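PDB 4HW6: hypothetical protein, IPT/TIG domain protein from Bacteroides ovatus, which is of unknown function but probably serves as an auxiliary nutrient-binding protein, pairing an IPT/TIG domain with a six-bladed beta-propeller that may bind carbohydrate. Local coordinates for residues N140-M145 with Y156-R161; D162-V167 with D175-N180. All coordinates share one frame; numbering follows the deposited sequence.

In the fold
Both contacts lie in one antiparallel propeller blade, whose strands run in the order 130-131, 173-177, 164-168, 154-158, 143-146. Contact 1 pairs the two strands at the 143-146 edge, its centre about 15 Å from the centre of the chain, and most of its touching residues are buried. Contact 2, at about 20 Å, pairs the next two and is only partly buried. Strands 154-158 and 164-168 join them: Trp157 O lies 2.9 Å from Arg165 N, a probable hydrogen bond, and Val158 packs on Phe164. Tryptophan faces and a stacked amide characterise the inner contact; an arginine, a lysine and a water-bridged aspartate give the outer one more charge.

Contact 1 of 2, residues N140-M145 with Y156-R161; sequences NIWRMM and YWVGQR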
loop_
_atom_site.group_PDB
_atom_site.type_symbol
_atom_site.label_atom_id
_atom_site.label_comp_id
_atom_site.label_asym_id
_atom_site.label_seq_id
_atom_site.Cartn_x
_atom_site.Cartn_y
_atom_site.Cartn_z
ATOM N N ASN A 140 -4.527 13.047 11.619
ATOM C CA ASN A 140 -3.677 11.964 12.110
ATOM C C ASN A 140 -4.015 10.653 11.442
ATOM O O ASN A 140 -5.020 10.005 11.788
ATOM C CB ASN A 140 -3.840 11.839 13.627
ATOM C CG ASN A 140 -2.827 10.907 14.266
ATOM O OD1 ASN A 140 -1.984 10.331 13.591
ATOM N ND2 ASN A 140 -2.899 10.783 15.589
ATOM N N ILE A 141 -3.173 10.242 10.505
ATOM C CA ILE A 141 -3.414 9.009 9.764
ATOM C C ILE A 141 -2.574 7.891 10.428
ATOM O O ILE A 141 -1.479 7.559 9.986
ATOM C CB ILE A 141 -3.079 9.177 8.263
ATOM C CG1 ILE A 141 -3.672 10.471 7.680
ATOM C CG2 ILE A 141 -3.630 7.985 7.481
ATOM C CD1 ILE A 141 -3.019 10.888 6.361
ATOM N N TRP A 142 -3.101 7.322 11.502
ATOM C CA TRP A 142 -2.278 6.610 12.462
ATOM C C TRP A 142 -2.070 5.137 12.088
ATOM O O TRP A 142 -0.943 4.649 12.078
ATOM C CB TRP A 142 -2.888 6.768 13.871
ATOM C CG TRP A 142 -2.149 6.020 14.931
ATOM C CD1 TRP A 142 -2.618 4.962 15.642
ATOM C CD2 TRP A 142 -0.822 6.261 15.386
ATOM N NE1 TRP A 142 -1.655 4.513 16.509
ATOM C CE2 TRP A 142 -0.536 5.287 16.371
ATOM C CE3 TRP A 142 0.155 7.204 15.069
ATOM C CZ2 TRP A 142 0.679 5.240 17.041
ATOM C CZ3 TRP A 142 1.370 7.153 15.737
ATOM C CH2 TRP A 142 1.625 6.166 16.696
ATOM N N ARG A 143 -3.157 4.415 11.840
ATOM C CA ARG A 143 -3.098 3.025 11.378
ATOM C C ARG A 143 -4.229 2.788 10.383
ATOM O O ARG A 143 -5.389 3.117 10.674
ATOM C CB ARG A 143 -3.282 2.024 12.523
ATOM C CG ARG A 143 -2.245 2.083 13.627
ATOM C CD ARG A 143 -0.897 1.555 13.170
ATOM N NE ARG A 143 0.092 1.588 14.263
ATOM C CZ ARG A 143 1.029 2.518 14.457
ATOM N NH1 ARG A 143 1.142 3.573 13.671
ATOM N NH2 ARG A 143 1.881 2.385 15.471
HETATM N N MSE A 144 -3.894 2.200 9.230
HETATM C CA MSE A 144 -4.848 1.914 8.154
HETATM C C MSE A 144 -5.190 0.445 8.046
HETATM O O MSE A 144 -4.366 -0.431 8.361
HETATM C CB MSE A 144 -4.232 2.248 6.781
HETATM C CG MSE A 144 -4.036 3.640 6.497
HETATM SE SE MSE A 144 -3.037 3.748 4.796
HETATM C CE MSE A 144 -3.296 5.654 4.644
HETATM N N MSE A 145 -6.397 0.176 7.548
HETATM C CA MSE A 145 -6.800 -1.200 7.243
HETATM C C MSE A 145 -7.940 -1.222 6.219
HETATM O O MSE A 145 -8.951 -0.532 6.370
HETATM C CB MSE A 145 -7.243 -1.840 8.555
HETATM C CG MSE A 145 -7.788 -3.199 8.486
HETATM SE SE MSE A 145 -6.433 -4.564 8.436
HETATM C CE MSE A 145 -4.886 -3.664 9.157
ATOM N N TYR A 156 -10.054 2.147 5.976
ATOM C CA TYR A 156 -10.318 2.865 7.213
ATOM C C TYR A 156 -9.013 3.243 7.873
ATOM O O TYR A 156 -7.998 2.548 7.725
ATOM C CB TYR A 156 -11.108 1.986 8.187
ATOM C CG TYR A 156 -12.472 1.598 7.698
ATOM C CD1 TYR A 156 -13.579 2.399 7.955
ATOM C CD2 TYR A 156 -12.667 0.426 6.983
ATOM C CE1 TYR A 156 -14.839 2.055 7.518
ATOM C CE2 TYR A 156 -13.933 0.076 6.524
ATOM C CZ TYR A 156 -15.012 0.888 6.810
ATOM O OH TYR A 156 -16.270 0.570 6.368
ATOM N N TRP A 157 -9.036 4.309 8.663
ATOM C CA TRP A 157 -7.925 4.565 9.556
ATOM C C TRP A 157 -8.338 5.158 10.862
ATOM O O TRP A 157 -9.294 5.918 10.910
ATOM C CB TRP A 157 -6.792 5.379 8.919
ATOM C CG TRP A 157 -7.020 6.832 8.640
ATOM C CD1 TRP A 157 -6.988 7.865 9.530
ATOM C CD2 TRP A 157 -7.213 7.418 7.357
ATOM N NE1 TRP A 157 -7.164 9.065 8.875
ATOM C CE2 TRP A 157 -7.307 8.822 7.543
ATOM C CE3 TRP A 157 -7.328 6.905 6.078
ATOM C CZ2 TRP A 157 -7.499 9.695 6.496
ATOM C CZ3 TRP A 157 -7.527 7.805 5.016
ATOM C CH2 TRP A 157 -7.615 9.175 5.249
ATOM N N VAL A 158 -7.650 4.726 11.918
ATOM C CA VAL A 158 -7.771 5.356 13.231
ATOM C C VAL A 158 -6.881 6.578 13.263
ATOM O O VAL A 158 -5.857 6.640 12.555
ATOM C CB VAL A 158 -7.379 4.423 14.382
ATOM C CG1 VAL A 158 -8.424 3.318 14.563
ATOM C CG2 VAL A 158 -5.995 3.806 14.160
ATOM N N GLY A 159 -7.239 7.511 14.134
ATOM C CA GLY A 159 -6.543 8.770 14.286
ATOM C C GLY A 159 -6.112 9.118 15.696
ATOM O O GLY A 159 -5.899 10.282 15.982
ATOM N N GLN A 160 -5.958 8.109 16.567
ATOM C CA GLN A 160 -5.689 8.329 17.994
ATOM C C GLN A 160 -6.769 9.231 18.592
ATOM O O GLN A 160 -7.947 8.839 18.618
ATOM C CB GLN A 160 -4.270 8.844 18.221
ATOM C CG GLN A 160 -3.214 7.810 17.855
ATOM C CD GLN A 160 -1.799 8.317 18.060
ATOM O OE1 GLN A 160 -1.406 9.381 17.551
ATOM N NE2 GLN A 160 -1.017 7.545 18.793
ATOM N N ARG A 161 -6.420 10.449 19.020
ATOM C CA ARG A 161 -7.410 11.363 19.556
ATOM C C ARG A 161 -8.169 12.124 18.478
ATOM O O ARG A 161 -9.140 12.793 18.777
ATOM C CB ARG A 161 -6.768 12.394 20.471
ATOM C CG ARG A 161 -5.995 11.788 21.616
ATOM C CD ARG A 161 -5.419 12.893 22.473
ATOM N NE ARG A 161 -4.478 12.338 23.432
ATOM C CZ ARG A 161 -4.169 12.906 24.603
ATOM N NH1 ARG A 161 -4.711 14.054 24.991
ATOM N NH2 ARG A 161 -3.281 12.310 25.391
HETATM O O HOH W 1 -7.374 11.654 10.614
#
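The indole of Trp142 is sandwiched: the amide of Gln160 lies on one face, its plane 10° from that of the ring with NE2 3.3 Å from Trp142 CE2, and Arg143 NH1 lies over the opposite face. At the edge, in the ring plane, Val158 CG2 comes to 3.9 Å from Trp142 CD1. The other indole, Trp157, takes Ile141 CG2 over one face, 3.6 Å from the centroid of its five-membered ring and close to the ring normal, a CH-pi contact; its NE1 donates to a water at the edge. Two bonds fix the Trp142 sandwich. Gln160 OE1 accepts from Asn140 ND2 (2.8 Å) on a lone pair, the donor in the carbonyl plane, although the two amides are turned 73° apart; Arg143 NH1 donates to Trp142 O and also to Asn338. Strands 143-146 and 154-158 form an antiparallel hairpin in a propeller blade, with a classic beta bulge where Trp142 and Arg143 both face Val158: Trp142 N donates to Val158 O (3.0 Å), and Val158 N to Arg143 O (3.0 Å). With CG anti to the backbone N (chi1 177°), Trp142 turns one face of its ring to the Gln160 amide. An alanine in place of Trp142 would remove the surface between the amide and the guanidinium and is likely to leave Gln160 freer to turn away from Asn140. Farther along, Met145 and Tyr156 exchange two backbone bonds, and the selenomethionine Met144 runs alongside Trp157, CG 4.1 Å from Trp157 CB.

Contact 2 of 2, residues D162-V167 with D175-N180; sequences DAFRHV and DIKTTN
Successive bends at chi2 (-60°) and chi3 (-61°) fold the Arg165 chain back, so that NE reaches Asp175 O at 2.9 Å and the guanidinium lies across Ile176. In Phe164, CG stands anti to the backbone N (chi1 -166°), which sets the ring beside the aliphatic part of Lys177, extended as far as CE. The guanidinium receives Ile176 CG1 over one face, offset toward the rim and 3.4 Å from Arg165 NE. Asp175 O is gripped twice, by Arg165 NE and by His166 N (3.0 Å), and the two donors come from opposite faces of the carbonyl plane, neither on a lone pair. Arg165 NH2 is held by Leu128 O and Val174 O, so NE and NH2, along one edge of the group, both bind backbone carbonyls. The segments belong to a beta hairpin, strands 164-168 and 173-177, within a propeller blade. His166 and Asp175 form an antiparallel hydrogen-bonded pair, Asp175 N donating to His166 O at 2.8 Å; Arg165 and Ile176 follow as a non-hydrogen-bonded pair. On the face carrying Phe164 and Lys177, methylene CD of Lys177 sits 4.0 Å from the centroid of the Phe164 ring as a CH-pi contact, while the methyl CG2 of Thr179 approaches Phe164 CD2 to 3.5 Å. The ammonium end of Lys177 runs on to Phe218 O and makes a cation-pi contact with Phe212. A water in the imidazole plane lies 2.7 Å from His166 ND1 and donates to Asp175 OD2, bridging the two side chains, while His166 NE2 is hydrogen-bonded to Asp154.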
loop_
_atom_site.group_PDB
_atom_site.type_symbol
_atom_site.label_atom_id
_atom_site.label_comp_id
_atom_site.label_asym_id
_atom_site.label_seq_id
_atom_site.Cartn_x
_atom_site.Cartn_y
_atom_site.Cartn_z
ATOM N N ASP A 162 -7.668 12.064 17.243
ATOM C CA ASP A 162 -8.287 12.759 16.114
ATOM C C ASP A 162 -9.287 11.845 15.388
ATOM O O ASP A 162 -9.640 10.767 15.895
ATOM C CB ASP A 162 -7.195 13.313 15.186
ATOM C CG ASP A 162 -6.160 14.187 15.955
ATOM O OD1 ASP A 162 -6.574 15.090 16.673
ATOM O OD2 ASP A 162 -4.941 13.939 15.830
ATOM N N ALA A 163 -9.805 12.302 14.251
ATOM C CA ALA A 163 -10.893 11.588 13.596
ATOM C C ALA A 163 -10.463 10.250 13.016
ATOM O O ALA A 163 -9.363 10.099 12.470
ATOM C CB ALA A 163 -11.528 12.428 12.490
ATOM N N PHE A 164 -11.401 9.320 13.125
ATOM C CA PHE A 164 -11.412 8.031 12.451
ATOM C C PHE A 164 -12.014 8.261 11.059
ATOM O O PHE A 164 -13.093 8.851 10.937
ATOM C CB PHE A 164 -12.321 7.130 13.268
ATOM C CG PHE A 164 -12.216 5.671 12.946
ATOM C CD1 PHE A 164 -12.599 5.178 11.715
ATOM C CD2 PHE A 164 -11.788 4.792 13.910
ATOM C CE1 PHE A 164 -12.527 3.820 11.453
ATOM C CE2 PHE A 164 -11.713 3.433 13.653
ATOM C CZ PHE A 164 -12.084 2.954 12.424
ATOM N N ARG A 165 -11.317 7.846 10.018
ATOM C CA ARG A 165 -11.789 8.143 8.654
ATOM C C ARG A 165 -12.092 6.884 7.851
ATOM O O ARG A 165 -11.551 5.800 8.126
ATOM C CB ARG A 165 -10.763 8.996 7.889
ATOM C CG ARG A 165 -10.328 10.280 8.600
ATOM C CD ARG A 165 -11.473 11.231 8.869
ATOM N NE ARG A 165 -12.141 11.698 7.652
ATOM C CZ ARG A 165 -12.051 12.935 7.143
ATOM N NH1 ARG A 165 -11.291 13.872 7.711
ATOM N NH2 ARG A 165 -12.708 13.233 6.029
ATOM N N HIS A 166 -12.953 7.062 6.861
ATOM C CA HIS A 166 -13.388 5.970 5.968
ATOM C C HIS A 166 -13.312 6.452 4.525
ATOM O O HIS A 166 -14.073 7.334 4.124
ATOM C CB HIS A 166 -14.801 5.575 6.316
ATOM C CG HIS A 166 -15.450 4.659 5.326
ATOM N ND1 HIS A 166 -16.813 4.639 5.132
ATOM C CD2 HIS A 166 -14.935 3.739 4.476
ATOM C CE1 HIS A 166 -17.113 3.741 4.204
ATOM N NE2 HIS A 166 -15.990 3.184 3.782
ATOM N N VAL A 167 -12.407 5.850 3.770
ATOM C CA VAL A 167 -12.265 6.115 2.364
ATOM C C VAL A 167 -13.152 5.111 1.620
ATOM O O VAL A 167 -12.905 3.905 1.666
ATOM C CB VAL A 167 -10.805 5.995 1.896
ATOM C CG1 VAL A 167 -10.709 6.249 0.411
ATOM C CG2 VAL A 167 -9.882 6.958 2.663
ATOM N N ASP A 175 -15.381 9.804 4.612
ATOM C CA ASP A 175 -16.250 10.109 5.732
ATOM C C ASP A 175 -15.456 10.180 7.027
ATOM O O ASP A 175 -14.298 9.780 7.107
ATOM C CB ASP A 175 -17.332 9.032 5.861
ATOM C CG ASP A 175 -18.635 9.556 6.451
ATOM O OD1 ASP A 175 -18.739 10.744 6.841
ATOM O OD2 ASP A 175 -19.581 8.748 6.517
ATOM N N ILE A 176 -16.101 10.734 8.033
ATOM C CA ILE A 176 -15.646 10.682 9.428
ATOM C C ILE A 176 -16.571 9.732 10.170
ATOM O O ILE A 176 -17.807 9.898 10.154
ATOM C CB ILE A 176 -15.738 12.060 10.107
ATOM C CG1 ILE A 176 -14.777 13.043 9.421
ATOM C CG2 ILE A 176 -15.421 11.933 11.621
ATOM C CD1 ILE A 176 -14.916 14.484 9.870
ATOM N N LYS A 177 -15.976 8.738 10.813
ATOM C CA LYS A 177 -16.719 7.751 11.586
ATOM C C LYS A 177 -16.812 8.188 13.053
ATOM O O LYS A 177 -15.804 8.391 13.708
ATOM C CB LYS A 177 -16.053 6.371 11.474
ATOM C CG LYS A 177 -16.768 5.296 12.298
ATOM C CD LYS A 177 -16.113 3.928 12.256
ATOM C CE LYS A 177 -16.997 2.889 12.945
ATOM N NZ LYS A 177 -18.372 2.791 12.329
ATOM N N THR A 178 -18.027 8.318 13.573
ATOM C CA THR A 178 -18.214 8.589 14.995
ATOM C C THR A 178 -17.986 7.268 15.713
ATOM O O THR A 178 -18.683 6.293 15.469
ATOM C CB THR A 178 -19.620 9.121 15.319
ATOM O OG1 THR A 178 -19.882 10.301 14.542
ATOM C CG2 THR A 178 -19.730 9.480 16.808
ATOM N N THR A 179 -16.975 7.226 16.565
ATOM C CA THR A 179 -16.649 6.025 17.332
ATOM C C THR A 179 -17.024 6.161 18.800
ATOM O O THR A 179 -17.214 5.158 19.467
ATOM C CB THR A 179 -15.132 5.750 17.312
ATOM O OG1 THR A 179 -14.463 6.867 17.909
ATOM C CG2 THR A 179 -14.619 5.528 15.871
ATOM N N ASN A 180 -17.065 7.395 19.308
ATOM C CA ASN A 180 -17.164 7.669 20.742
ATOM C C ASN A 180 -16.071 6.968 21.555
ATOM O O ASN A 180 -16.265 6.594 22.722
ATOM C CB ASN A 180 -18.563 7.333 21.283
ATOM C CG ASN A 180 -19.629 8.270 20.763
ATOM O OD1 ASN A 180 -20.683 7.838 20.299
ATOM N ND2 ASN A 180 -19.346 9.553 20.798
HETATM O O HOH W 2 -18.975 5.987 6.114
#